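Local coordinates for protein mitomycin biosynthesis 6-O-methyltransferase (Streptomyces lavendulae, PDB 3GWZ) that transfers the methyl group of S-adenosyl-L-methionine to the 6-hydroxyl of demethylated mitomycins A and B, forming the quinone methoxy group of these anticancer agents, at residues S201-A206 / A269-I274; G211-L216 / A238-E243; A219-F224 / R248-R253; R228-E233 / R253-P258. All blocks are in the same frame, centred on the assembly; numbering follows the deposited sequence.

Contact 1: residues S201-A206 / A269-I274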
loop_
_atom_site.group_PDB
_atom_site.type_symbol
_atom_site.label_atom_id
_atom_site.label_comp_id
_atom_site.label_asym_id
_atom_site.label_seq_id
_atom_site.Cartn_x
_atom_site.Cartn_y
_atom_site.Cartn_z
ATOM N N SER A 201 34.718 -6.095 12.628
ATOM C CA SER A 201 35.746 -6.143 11.577
ATOM C C SER A 201 36.787 -7.250 11.763
ATOM O O SER A 201 37.448 -7.661 10.806
ATOM C CB SER A 201 36.445 -4.788 11.432
ATOM O OG SER A 201 37.151 -4.462 12.616
ATOM N N GLY A 202 36.939 -7.733 12.989
ATOM C CA GLY A 202 37.927 -8.760 13.266
ATOM C C GLY A 202 37.410 -10.171 13.065
ATOM O O GLY A 202 38.177 -11.131 13.100
ATOM N N ALA A 203 36.107 -10.305 12.851
ATOM C CA ALA A 203 35.504 -11.630 12.766
ATOM C C ALA A 203 35.424 -12.125 11.332
ATOM O O ALA A 203 35.071 -11.371 10.422
ATOM C CB ALA A 203 34.114 -11.630 13.407
ATOM N N ALA A 204 35.750 -13.398 11.136
ATOM C CA ALA A 204 35.545 -14.039 9.847
ATOM C C ALA A 204 34.193 -14.757 9.788
ATOM O O ALA A 204 33.558 -14.810 8.737
ATOM C CB ALA A 204 36.682 -15.007 9.544
ATOM N N THR A 205 33.750 -15.300 10.922
ATOM C CA THR A 205 32.493 -16.042 10.970
ATOM C C THR A 205 31.614 -15.595 12.124
ATOM O O THR A 205 32.104 -15.301 13.213
ATOM C CB THR A 205 32.720 -17.544 11.143
ATOM O OG1 THR A 205 33.528 -17.762 12.304
ATOM C CG2 THR A 205 33.414 -18.148 9.902
ATOM N N ALA A 206 30.307 -15.572 11.874
ATOM C CA ALA A 206 29.313 -15.218 12.887
ATOM C C ALA A 206 28.163 -16.229 12.875
ATOM O O ALA A 206 27.802 -16.773 11.826
ATOM C CB ALA A 206 28.785 -13.825 12.624
ATOM N N ALA A 269 32.857 -20.671 15.713
ATOM C CA ALA A 269 32.726 -19.366 15.059
ATOM C C ALA A 269 33.430 -18.280 15.868
ATOM O O ALA A 269 33.649 -18.439 17.065
ATOM C CB ALA A 269 31.248 -19.005 14.855
ATOM N N ASP A 270 33.763 -17.170 15.216
ATOM C CA ASP A 270 34.381 -16.029 15.887
ATOM C C ASP A 270 33.405 -15.260 16.785
ATOM O O ASP A 270 33.761 -14.809 17.876
ATOM C CB ASP A 270 34.973 -15.067 14.853
ATOM C CG ASP A 270 36.155 -15.668 14.104
ATOM O OD1 ASP A 270 36.878 -16.492 14.703
ATOM O OD2 ASP A 270 36.358 -15.311 12.923
ATOM N N VAL A 271 32.177 -15.083 16.320
ATOM C CA VAL A 271 31.210 -14.347 17.125
ATOM C C VAL A 271 29.855 -15.043 17.099
ATOM O O VAL A 271 29.367 -15.457 16.038
ATOM C CB VAL A 271 31.106 -12.862 16.684
ATOM C CG1 VAL A 271 30.690 -12.765 15.218
ATOM C CG2 VAL A 271 30.132 -12.089 17.582
ATOM N N TYR A 272 29.269 -15.209 18.282
ATOM C CA TYR A 272 27.921 -15.739 18.396
ATOM C C TYR A 272 26.990 -14.613 18.817
ATOM O O TYR A 272 27.360 -13.766 19.633
ATOM C CB TYR A 272 27.878 -16.877 19.419
ATOM C CG TYR A 272 28.637 -18.095 18.942
ATOM C CD1 TYR A 272 27.979 -19.133 18.303
ATOM C CD2 TYR A 272 30.019 -18.182 19.095
ATOM C CE1 TYR A 272 28.666 -20.236 17.834
ATOM C CE2 TYR A 272 30.720 -19.289 18.638
ATOM C CZ TYR A 272 30.044 -20.307 18.007
ATOM O OH TYR A 272 30.733 -21.413 17.549
ATOM N N LEU A 273 25.791 -14.592 18.249
ATOM C CA LEU A 273 24.825 -13.559 18.591
ATOM C C LEU A 273 23.548 -14.234 19.060
ATOM O O LEU A 273 23.149 -15.258 18.513
ATOM C CB LEU A 273 24.534 -12.659 17.390
ATOM C CG LEU A 273 25.686 -11.799 16.852
ATOM C CD1 LEU A 273 26.602 -12.637 15.992
ATOM C CD2 LEU A 273 25.141 -10.638 16.046
ATOM N N ILE A 274 22.921 -13.668 20.085
ATOM C CA ILE A 274 21.668 -14.211 20.610
ATOM C C ILE A 274 20.809 -13.041 21.106
ATOM O O ILE A 274 21.061 -12.468 22.155
ATOM C CB ILE A 274 21.919 -15.291 21.691
ATOM C CG1 ILE A 274 20.617 -15.994 22.088
ATOM C CG2 ILE A 274 22.628 -14.713 22.920
ATOM C CD1 ILE A 274 20.853 -17.328 22.818
#
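D270 turns its carboxylate to the A204 and T205 amides and holds both with one oxygen. Its OD2 takes the amide of A204 at 2.7 Å from N to OD2, on the anti lone pair, and a longer bond from the amide of T205, whose N lies 3.3 Å from OD2 and well above the carboxylate plane. The torsion that makes this possible sets CG of D270 beside its own backbone N (chi1 -67°). T205 answers in the other direction: its hydroxyl OG1, tucked between its own N and carbonyl carbon (chi1 55°), accepts the amide of D270 with an OG1 to N distance of 3.0 Å and an N-H...O angle of 157°. One step on, the parallel strands pair properly, with V271 N donating in the carbonyl plane to T205 O (3.1 Å). There the methyl CB of A206 presses on CG1 of V271, only 3.4 Å away and tighter than ordinary van der Waals contact, while CD1 of L273 reaches the same methyl more loosely. The second carboxylate oxygen of D270, OD1, makes a salt bridge to K298. This is where strands 205-209 and 271-275 begin side by side in the central sheet of the methyltransferase domain; strand 228-233 lies beyond the first, strand 302-308 beyond the second, and Y272 and I274 pack toward helix 283-296.

Contact 2: residues G211-L216 / A238-E243. With SAH (S-adenosyl-L-homocysteine), chain G.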
loop_
_atom_site.group_PDB
_atom_site.type_symbol
_atom_site.label_atom_id
_atom_site.label_comp_id
_atom_site.label_asym_id
_atom_site.label_seq_id
_atom_site.Cartn_x
_atom_site.Cartn_y
_atom_site.Cartn_z
ATOM N N GLY A 211 17.853 -16.673 15.402
ATOM C CA GLY A 211 17.915 -15.380 14.732
ATOM C C GLY A 211 16.655 -14.899 14.021
ATOM O O GLY A 211 16.710 -13.921 13.267
ATOM N N GLY A 212 15.526 -15.571 14.247
ATOM C CA GLY A 212 14.258 -15.145 13.653
ATOM C C GLY A 212 14.279 -15.152 12.132
ATOM O O GLY A 212 14.735 -16.117 11.521
ATOM N N ARG A 213 13.797 -14.079 11.506
ATOM C CA ARG A 213 13.770 -14.029 10.047
ATOM C C ARG A 213 15.084 -13.550 9.452
ATOM O O ARG A 213 15.196 -13.398 8.240
ATOM C CB ARG A 213 12.614 -13.164 9.540
ATOM C CG ARG A 213 11.276 -13.862 9.628
ATOM C CD ARG A 213 10.141 -12.939 9.234
ATOM N NE ARG A 213 8.913 -13.693 9.015
ATOM C CZ ARG A 213 7.793 -13.176 8.519
ATOM N NH1 ARG A 213 7.739 -11.893 8.181
ATOM N NH2 ARG A 213 6.732 -13.949 8.355
ATOM N N GLY A 214 16.070 -13.298 10.304
ATOM C CA GLY A 214 17.420 -13.060 9.828
ATOM C C GLY A 214 17.822 -11.617 9.569
ATOM O O GLY A 214 18.883 -11.378 9.008
ATOM N N SER A 215 16.995 -10.650 9.963
ATOM C CA SER A 215 17.352 -9.247 9.737
ATOM C C SER A 215 18.638 -8.822 10.465
ATOM O O SER A 215 19.417 -8.005 9.955
ATOM C CB SER A 215 16.180 -8.299 10.057
ATOM O OG SER A 215 15.861 -8.299 11.436
ATOM N N LEU A 216 18.873 -9.365 11.651
ATOM C CA LEU A 216 20.106 -9.041 12.355
ATOM C C LEU A 216 21.321 -9.530 11.563
ATOM O O LEU A 216 22.267 -8.773 11.330
ATOM C CB LEU A 216 20.129 -9.625 13.770
ATOM C CG LEU A 216 21.442 -9.374 14.528
ATOM C CD1 LEU A 216 21.707 -7.879 14.649
ATOM C CD2 LEU A 216 21.431 -10.035 15.911
ATOM N N ALA A 238 13.404 -21.033 9.992
ATOM C CA ALA A 238 14.652 -21.016 9.228
ATOM C C ALA A 238 14.391 -20.794 7.737
ATOM O O ALA A 238 15.139 -20.080 7.065
ATOM C CB ALA A 238 15.431 -22.304 9.444
ATOM N N GLU A 239 13.332 -21.407 7.220
ATOM C CA GLU A 239 12.982 -21.223 5.808
ATOM C C GLU A 239 12.551 -19.789 5.514
ATOM O O GLU A 239 12.839 -19.247 4.443
ATOM C CB GLU A 239 11.907 -22.221 5.369
ATOM C CG GLU A 239 12.402 -23.672 5.341
ATOM C CD GLU A 239 13.723 -23.826 4.590
ATOM O OE1 GLU A 239 13.820 -23.328 3.447
ATOM O OE2 GLU A 239 14.661 -24.443 5.148
ATOM N N GLU A 240 11.865 -19.160 6.462
ATOM C CA GLU A 240 11.520 -17.755 6.295
ATOM C C GLU A 240 12.787 -16.901 6.258
ATOM O O GLU A 240 12.903 -15.988 5.442
ATOM C CB GLU A 240 10.573 -17.288 7.402
ATOM C CG GLU A 240 9.234 -18.025 7.406
ATOM C CD GLU A 240 8.342 -17.601 8.563
ATOM O OE1 GLU A 240 8.453 -16.437 9.020
ATOM O OE2 GLU A 240 7.532 -18.436 9.020
ATOM N N ALA A 241 13.739 -17.199 7.136
ATOM C CA ALA A 241 15.016 -16.496 7.123
ATOM C C ALA A 241 15.742 -16.712 5.807
ATOM O O ALA A 241 16.378 -15.789 5.281
ATOM C CB ALA A 241 15.903 -16.928 8.296
ATOM N N ARG A 242 15.660 -17.924 5.270
ATOM C CA ARG A 242 16.270 -18.183 3.969
ATOM C C ARG A 242 15.680 -17.266 2.897
ATOM O O ARG A 242 16.413 -16.691 2.094
ATOM C CB ARG A 242 16.111 -19.644 3.558
ATOM C CG ARG A 242 16.933 -20.026 2.329
ATOM C CD ARG A 242 16.576 -21.411 1.798
ATOM N NE ARG A 242 16.551 -22.432 2.846
ATOM C CZ ARG A 242 17.618 -23.075 3.307
ATOM N NH1 ARG A 242 18.827 -22.804 2.831
ATOM N NH2 ARG A 242 17.477 -23.981 4.268
ATOM N N GLU A 243 14.358 -17.117 2.883
ATOM C CA GLU A 243 13.730 -16.227 1.916
ATOM C C GLU A 243 14.212 -14.768 2.051
ATOM O O GLU A 243 14.548 -14.122 1.053
ATOM C CB GLU A 243 12.203 -16.301 1.991
ATOM C CG GLU A 243 11.513 -15.346 0.997
ATOM C CD GLU A 243 9.990 -15.381 1.080
ATOM O OE1 GLU A 243 9.440 -16.354 1.636
ATOM O OE2 GLU A 243 9.343 -14.433 0.580
HETATM N N SAH G . 16.531 -13.241 17.321
HETATM C CA SAH G . 15.249 -12.855 16.638
HETATM C CB SAH G . 14.010 -13.609 17.160
HETATM C CG SAH G . 13.695 -13.456 18.661
HETATM S SD SAH G . 12.166 -14.274 19.100
HETATM C C SAH G . 15.034 -11.375 16.787
HETATM O O SAH G . 14.225 -10.798 16.053
HETATM O OXT SAH G . 15.664 -10.720 17.629
HETATM C "C5'" SAH G . 12.815 -15.804 19.742
HETATM C "C4'" SAH G . 13.125 -16.855 18.655
HETATM O "O4'" SAH G . 13.583 -18.112 19.205
HETATM C "C3'" SAH G . 11.970 -17.226 17.719
HETATM O "O3'" SAH G . 12.292 -16.792 16.388
HETATM C "C2'" SAH G . 11.873 -18.753 17.753
HETATM O "O2'" SAH G . 11.695 -19.353 16.464
HETATM C "C1'" SAH G . 13.236 -19.154 18.268
HETATM N N9 SAH G . 13.273 -20.438 19.002
HETATM C C8 SAH G . 12.460 -20.809 20.016
HETATM N N7 SAH G . 12.804 -22.039 20.476
HETATM C C5 SAH G . 13.870 -22.452 19.749
HETATM C C6 SAH G . 14.737 -23.646 19.722
HETATM N N6 SAH G . 14.497 -24.649 20.601
HETATM N N1 SAH G . 15.741 -23.693 18.804
HETATM C C2 SAH G . 15.957 -22.687 17.944
HETATM N N3 SAH G . 15.206 -21.565 17.915
HETATM C C4 SAH G . 14.174 -21.398 18.779
#
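R213 and A241 mark the closest backbone approach, their CA atoms 4.0 Å apart, where a type II' turn from G211 to G214 lies against helix 235-247. G212, at positive phi, is the second residue of the turn, and G214 occupies the N-cap position of helix 215-223. The carbonyl of R213 faces the helix, its O 3.3 Å from CA of A241 in a CH...O contact, and CB of A241 sits 3.5 Å from O of G212. From the third position of the turn, the extended side chain of R213 reaches E240 side-on: NE (2.8 Å) and NH2 (3.1 Å) both donate to OE1. That oxygen lies in the guanidinium plane, yet the carboxylate is turned 72° from it. E177 also pairs with NH2 of R213, and N180 with OE1 of E240, tying the ion pair to helix 173-197. C of G211 and N of G212 each lie 3.6 Å from CA of S-adenosyl-L-homocysteine, in the glycine-rich loop after the first strand that is the hallmark of class I methyltransferases.

Contact 3: residues A219-F224 / R248-R253. With CA (calcium ion), chain E.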
loop_
_atom_site.group_PDB
_atom_site.type_symbol
_atom_site.label_atom_id
_atom_site.label_comp_id
_atom_site.label_asym_id
_atom_site.label_seq_id
_atom_site.Cartn_x
_atom_site.Cartn_y
_atom_site.Cartn_z
ATOM N N ALA A 219 21.812 -7.356 8.406
ATOM C CA ALA A 219 22.379 -6.037 8.674
ATOM C C ALA A 219 23.882 -6.111 8.946
ATOM O O ALA A 219 24.663 -5.313 8.423
ATOM C CB ALA A 219 21.667 -5.389 9.843
ATOM N N VAL A 220 24.279 -7.069 9.774
ATOM C CA VAL A 220 25.687 -7.257 10.106
ATOM C C VAL A 220 26.508 -7.681 8.878
ATOM O O VAL A 220 27.607 -7.173 8.660
ATOM C CB VAL A 220 25.873 -8.252 11.282
ATOM C CG1 VAL A 220 27.352 -8.522 11.539
ATOM C CG2 VAL A 220 25.226 -7.702 12.536
ATOM N N LEU A 221 25.969 -8.590 8.070
ATOM C CA LEU A 221 26.657 -9.013 6.858
ATOM C C LEU A 221 26.805 -7.845 5.884
ATOM O O LEU A 221 27.881 -7.631 5.327
ATOM C CB LEU A 221 25.945 -10.187 6.185
ATOM C CG LEU A 221 25.930 -11.503 6.973
ATOM C CD1 LEU A 221 25.066 -12.518 6.271
ATOM C CD2 LEU A 221 27.352 -12.050 7.186
ATOM N N ASP A 222 25.733 -7.085 5.684
ATOM C CA ASP A 222 25.801 -5.928 4.797
ATOM C C ASP A 222 26.901 -4.971 5.252
ATOM O O ASP A 222 27.650 -4.438 4.433
ATOM C CB ASP A 222 24.459 -5.192 4.744
ATOM C CG ASP A 222 23.438 -5.893 3.870
ATOM O OD1 ASP A 222 23.837 -6.728 3.032
ATOM O OD2 ASP A 222 22.231 -5.610 4.024
ATOM N N ALA A 223 27.004 -4.774 6.562
ATOM C CA ALA A 223 27.906 -3.771 7.118
ATOM C C ALA A 223 29.355 -4.227 7.164
ATOM O O ALA A 223 30.267 -3.402 7.247
ATOM C CB ALA A 223 27.449 -3.361 8.510
ATOM N N PHE A 224 29.564 -5.537 7.140
ATOM C CA PHE A 224 30.904 -6.107 7.252
ATOM C C PHE A 224 31.134 -7.144 6.166
ATOM O O PHE A 224 30.981 -8.341 6.397
ATOM C CB PHE A 224 31.124 -6.707 8.644
ATOM C CG PHE A 224 31.125 -5.682 9.736
ATOM C CD1 PHE A 224 32.303 -5.051 10.112
ATOM C CD2 PHE A 224 29.940 -5.309 10.353
ATOM C CE1 PHE A 224 32.306 -4.087 11.102
ATOM C CE2 PHE A 224 29.933 -4.338 11.349
ATOM C CZ PHE A 224 31.116 -3.726 11.725
ATOM N N ARG A 248 17.701 -10.662 -0.365
ATOM C CA ARG A 248 18.585 -9.529 -0.134
ATOM C C ARG A 248 20.002 -9.802 -0.664
ATOM O O ARG A 248 20.934 -9.051 -0.398
ATOM C CB ARG A 248 18.580 -9.112 1.342
ATOM C CG ARG A 248 17.362 -8.230 1.686
ATOM C CD ARG A 248 17.202 -7.983 3.170
ATOM N NE ARG A 248 18.308 -7.205 3.731
ATOM C CZ ARG A 248 18.353 -6.783 4.989
ATOM N NH1 ARG A 248 17.345 -7.057 5.807
ATOM N NH2 ARG A 248 19.398 -6.084 5.431
ATOM N N GLY A 249 20.144 -10.876 -1.431
ATOM C CA GLY A 249 21.404 -11.183 -2.092
ATOM C C GLY A 249 22.482 -11.710 -1.161
ATOM O O GLY A 249 23.677 -11.515 -1.406
ATOM N N LEU A 250 22.073 -12.382 -0.090
ATOM C CA LEU A 250 23.042 -12.808 0.920
ATOM C C LEU A 250 23.135 -14.326 1.096
ATOM O O LEU A 250 23.824 -14.806 1.998
ATOM C CB LEU A 250 22.740 -12.138 2.263
ATOM C CG LEU A 250 23.059 -10.645 2.361
ATOM C CD1 LEU A 250 22.404 -10.046 3.602
ATOM C CD2 LEU A 250 24.567 -10.431 2.393
ATOM N N ALA A 251 22.463 -15.074 0.224
ATOM C CA ALA A 251 22.439 -16.534 0.325
ATOM C C ALA A 251 23.824 -17.169 0.224
ATOM O O ALA A 251 24.070 -18.212 0.825
ATOM C CB ALA A 251 21.504 -17.137 -0.714
ATOM N N ASP A 252 24.731 -16.568 -0.535
ATOM C CA ASP A 252 26.072 -17.148 -0.631
ATOM C C ASP A 252 26.982 -16.737 0.532
ATOM O O ASP A 252 28.142 -17.144 0.593
ATOM C CB ASP A 252 26.728 -16.837 -1.985
ATOM C CG ASP A 252 26.943 -15.354 -2.207
ATOM O OD1 ASP A 252 26.507 -14.545 -1.357
ATOM O OD2 ASP A 252 27.543 -14.996 -3.246
ATOM N N ARG A 253 26.460 -15.936 1.459
ATOM C CA ARG A 253 27.260 -15.507 2.608
ATOM C C ARG A 253 26.683 -15.985 3.940
ATOM O O ARG A 253 27.292 -15.796 4.991
ATOM C CB ARG A 253 27.420 -13.986 2.632
ATOM C CG ARG A 253 28.354 -13.441 1.556
ATOM C CD ARG A 253 28.466 -11.930 1.647
ATOM N NE ARG A 253 29.078 -11.509 2.904
ATOM C CZ ARG A 253 28.909 -10.306 3.437
ATOM N NH1 ARG A 253 28.138 -9.413 2.819
ATOM N NH2 ARG A 253 29.501 -9.999 4.587
HETATM CA CA CA E . 27.898 -12.244 -2.589
HETATM O O HOH W 1 23.236 -7.447 0.563
HETATM O O HOH W 2 20.253 -5.814 2.328
HETATM O O HOH W 3 26.381 -11.665 -0.572
HETATM O O HOH W 4 30.098 -13.132 -1.586
#
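The C-terminal end of helix 215-223 is held by the loop that leads from helix 235-247 into strand 254-258, and R253 of that loop meets L221 and F224 at the helix end. Its guanidinium comes end-on to the carbonyl of L221, NH2 at 3.0 Å and NH1 at 3.1 Å from the same O, with NH1 standing well above the carbonyl plane. A bend at chi3 (64°) turns the group back to this position, and CB of L221 then lies over one guanidinium face. NH2 also hydrogen-bonds to L227 O and, weakly, to F224 O (2.9 Å), while F224 N shares L221 O, so this one carbonyl serves three donors where the helix runs out. The loop itself starts from a Schellman motif, in which G249, at positive phi, ends helix 235-247. Its neighbour L250 places CD2 4.0 Å from CB of L221, and its CD1 lies 3.7 Å from OD1 of D222. The D222 carboxylate forms a salt bridge with R248: OD2 meets NH2 at 3.2 Å, in the guanidinium plane, and a water joins OD2 to NE of R248 as well. A second water connects OD1 of D222 to the carbonyl of R248. Further along the loop, D252 OD2 binds a calcium ion at 2.9 Å, a site shared with D107 of the second subunit.

Contact 4: residues R228-E233 / R253-P258; sequences RGTLLE and RCEILP. With SAH (S-adenosyl-L-homocysteine), chain G.
E233, whose N bonds to L257 O, carries the flat group here: its carboxylate takes both ribose hydroxyls of S-adenosyl-L-homocysteine, O2' donating to OE1 and O3' to OE2, each at 2.7 Å. A bend at chi2 (-71°) swings the group away from strand 254-258 to the bound S-adenosyl-L-homocysteine, and OE2 also takes the amide of G212. Behind this end, strands 228-233 and 254-258 run parallel, their axes at 18°. Five amides link them alternately, among them G229 N to R253 O (2.9 Å) and L257 N to L231 O (2.8 Å). On one face, T230 and E255 lie alongside each other, as do L232 and L257, with CD1 of L232 3.9 Å from CG of L257. On the other, CB of L231 meets SG of C254 (4.1 Å) and CD1 of I256, under helix 235-247. It is a right-handed beta-alpha-beta crossover of the Rossmann-like class I methyltransferase fold, whose acidic residue at the end of the second strand grips the ribose.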
loop_
_atom_site.group_PDB
_atom_site.type_symbol
_atom_site.label_atom_id
_atom_site.label_comp_id
_atom_site.label_asym_id
_atom_site.label_seq_id
_atom_site.Cartn_x
_atom_site.Cartn_y
_atom_site.Cartn_z
ATOM N N ARG A 228 31.184 -13.967 7.124
ATOM C CA ARG A 228 30.200 -14.952 6.700
ATOM C C ARG A 228 29.432 -15.453 7.915
ATOM O O ARG A 228 29.934 -15.410 9.036
ATOM C CB ARG A 228 30.837 -16.104 5.922
ATOM C CG ARG A 228 31.404 -17.216 6.762
ATOM C CD ARG A 228 31.765 -18.406 5.877
ATOM N NE ARG A 228 32.413 -19.474 6.631
ATOM C CZ ARG A 228 33.718 -19.519 6.884
ATOM N NH1 ARG A 228 34.515 -18.551 6.442
ATOM N NH2 ARG A 228 34.228 -20.525 7.581
ATOM N N GLY A 229 28.214 -15.922 7.697
ATOM C CA GLY A 229 27.343 -16.209 8.822
ATOM C C GLY A 229 26.582 -17.507 8.734
ATOM O O GLY A 229 26.516 -18.139 7.677
ATOM N N THR A 230 26.014 -17.907 9.868
ATOM C CA THR A 230 25.104 -19.030 9.919
ATOM C C THR A 230 23.915 -18.606 10.752
ATOM O O THR A 230 24.083 -18.071 11.847
ATOM C CB THR A 230 25.753 -20.259 10.585
ATOM O OG1 THR A 230 26.930 -20.627 9.863
ATOM C CG2 THR A 230 24.778 -21.429 10.602
ATOM N N LEU A 231 22.721 -18.828 10.227
ATOM C CA LEU A 231 21.507 -18.536 10.980
ATOM C C LEU A 231 20.863 -19.832 11.451
ATOM O O LEU A 231 20.474 -20.667 10.635
ATOM C CB LEU A 231 20.517 -17.767 10.116
ATOM C CG LEU A 231 19.311 -17.410 10.987
ATOM C CD1 LEU A 231 19.064 -15.928 10.968
ATOM C CD2 LEU A 231 18.104 -18.214 10.573
ATOM N N LEU A 232 20.754 -19.985 12.767
ATOM C CA LEU A 232 20.145 -21.159 13.379
ATOM C C LEU A 232 18.737 -20.814 13.859
ATOM O O LEU A 232 18.565 -19.881 14.632
ATOM C CB LEU A 232 21.001 -21.612 14.567
ATOM C CG LEU A 232 20.450 -22.620 15.581
ATOM C CD1 LEU A 232 20.081 -23.920 14.906
ATOM C CD2 LEU A 232 21.482 -22.861 16.675
ATOM N N GLU A 233 17.740 -21.570 13.404
ATOM C CA GLU A 233 16.344 -21.356 13.811
ATOM C C GLU A 233 15.541 -22.651 13.726
ATOM O O GLU A 233 15.966 -23.618 13.076
ATOM C CB GLU A 233 15.660 -20.298 12.923
ATOM C CG GLU A 233 15.571 -18.908 13.543
ATOM C CD GLU A 233 14.570 -18.846 14.672
ATOM O OE1 GLU A 233 13.816 -19.823 14.853
ATOM O OE2 GLU A 233 14.539 -17.825 15.382
ATOM N N ARG A 253 26.460 -15.936 1.459
ATOM C CA ARG A 253 27.260 -15.507 2.608
ATOM C C ARG A 253 26.683 -15.985 3.940
ATOM O O ARG A 253 27.292 -15.796 4.991
ATOM C CB ARG A 253 27.420 -13.986 2.632
ATOM C CG ARG A 253 28.354 -13.441 1.556
ATOM C CD ARG A 253 28.466 -11.930 1.647
ATOM N NE ARG A 253 29.078 -11.509 2.904
ATOM C CZ ARG A 253 28.909 -10.306 3.437
ATOM N NH1 ARG A 253 28.138 -9.413 2.819
ATOM N NH2 ARG A 253 29.501 -9.999 4.587
ATOM N N CYS A 254 25.507 -16.591 3.902
ATOM C CA CYS A 254 24.891 -17.057 5.140
ATOM C C CYS A 254 24.303 -18.450 4.975
ATOM O O CYS A 254 23.400 -18.669 4.177
ATOM C CB CYS A 254 23.818 -16.075 5.624
ATOM S SG CYS A 254 23.264 -16.356 7.357
ATOM N N GLU A 255 24.834 -19.391 5.736
ATOM C CA GLU A 255 24.275 -20.727 5.784
ATOM C C GLU A 255 23.034 -20.717 6.679
ATOM O O GLU A 255 23.029 -20.075 7.726
ATOM C CB GLU A 255 25.310 -21.696 6.349
ATOM C CG GLU A 255 24.734 -23.051 6.731
ATOM C CD GLU A 255 25.783 -23.970 7.327
ATOM O OE1 GLU A 255 25.428 -24.805 8.190
ATOM O OE2 GLU A 255 26.965 -23.844 6.935
ATOM N N ILE A 256 21.999 -21.430 6.251
ATOM C CA ILE A 256 20.788 -21.628 7.046
ATOM C C ILE A 256 20.829 -22.986 7.746
ATOM O O ILE A 256 20.957 -24.023 7.101
ATOM C CB ILE A 256 19.536 -21.627 6.156
ATOM C CG1 ILE A 256 19.447 -20.341 5.318
ATOM C CG2 ILE A 256 18.290 -21.850 6.998
ATOM C CD1 ILE A 256 19.418 -19.066 6.132
ATOM N N LEU A 257 20.697 -22.976 9.064
ATOM C CA LEU A 257 20.751 -24.195 9.862
ATOM C C LEU A 257 19.452 -24.405 10.625
ATOM O O LEU A 257 19.243 -23.810 11.682
ATOM C CB LEU A 257 21.916 -24.114 10.847
ATOM C CG LEU A 257 22.063 -25.299 11.802
ATOM C CD1 LEU A 257 22.136 -26.615 11.024
ATOM C CD2 LEU A 257 23.294 -25.110 12.690
ATOM N N PRO A 258 18.559 -25.236 10.076
ATOM C CA PRO A 258 17.348 -25.627 10.801
ATOM C C PRO A 258 17.772 -26.481 11.980
ATOM O O PRO A 258 18.506 -27.449 11.785
ATOM C CB PRO A 258 16.584 -26.476 9.782
ATOM C CG PRO A 258 17.173 -26.109 8.435
ATOM C CD PRO A 258 18.606 -25.802 8.716
HETATM N N SAH G . 16.531 -13.241 17.321
HETATM C CA SAH G . 15.249 -12.855 16.638
HETATM C CB SAH G . 14.010 -13.609 17.160
HETATM C CG SAH G . 13.695 -13.456 18.661
HETATM S SD SAH G . 12.166 -14.274 19.100
HETATM C C SAH G . 15.034 -11.375 16.787
HETATM O O SAH G . 14.225 -10.798 16.053
HETATM O OXT SAH G . 15.664 -10.720 17.629
HETATM C "C5'" SAH G . 12.815 -15.804 19.742
HETATM C "C4'" SAH G . 13.125 -16.855 18.655
HETATM O "O4'" SAH G . 13.583 -18.112 19.205
HETATM C "C3'" SAH G . 11.970 -17.226 17.719
HETATM O "O3'" SAH G . 12.292 -16.792 16.388
HETATM C "C2'" SAH G . 11.873 -18.753 17.753
HETATM O "O2'" SAH G . 11.695 -19.353 16.464
HETATM C "C1'" SAH G . 13.236 -19.154 18.268
HETATM N N9 SAH G . 13.273 -20.438 19.002
HETATM C C8 SAH G . 12.460 -20.809 20.016
HETATM N N7 SAH G . 12.804 -22.039 20.476
HETATM C C5 SAH G . 13.870 -22.452 19.749
HETATM C C6 SAH G . 14.737 -23.646 19.722
HETATM N N6 SAH G . 14.497 -24.649 20.601
HETATM N N1 SAH G . 15.741 -23.693 18.804
HETATM C C2 SAH G . 15.957 -22.687 17.944
HETATM N N3 SAH G . 15.206 -21.565 17.915
HETATM C C4 SAH G . 14.174 -21.398 18.779
#

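Overall arrangement
From the N-terminal side, strand 205-209 begins in contact 1, which closes the longest loop: its partner 269-274 arrives last, and contacts 2, 3 and 4 all nest within it. The chain runs through turn 211-214, helix 215-223, strand 228-233, helix 235-247 and strand 254-258. Contacts 2, 3 and 4 cross one another in pairs, because their first segments all come before any second one. Contact 2 sets the glycine turn against helix 235-247, contact 3 joins the far end of helix 215-223 to the loop before strand 254-258, and contact 4 pairs outermost strand 254-258 with strand 228-233. Contacts 3 and 4 share R253; contacts 2 and 4 both touch S-adenosyl-L-homocysteine; contacts 1 and 4 meet through neighbouring strands.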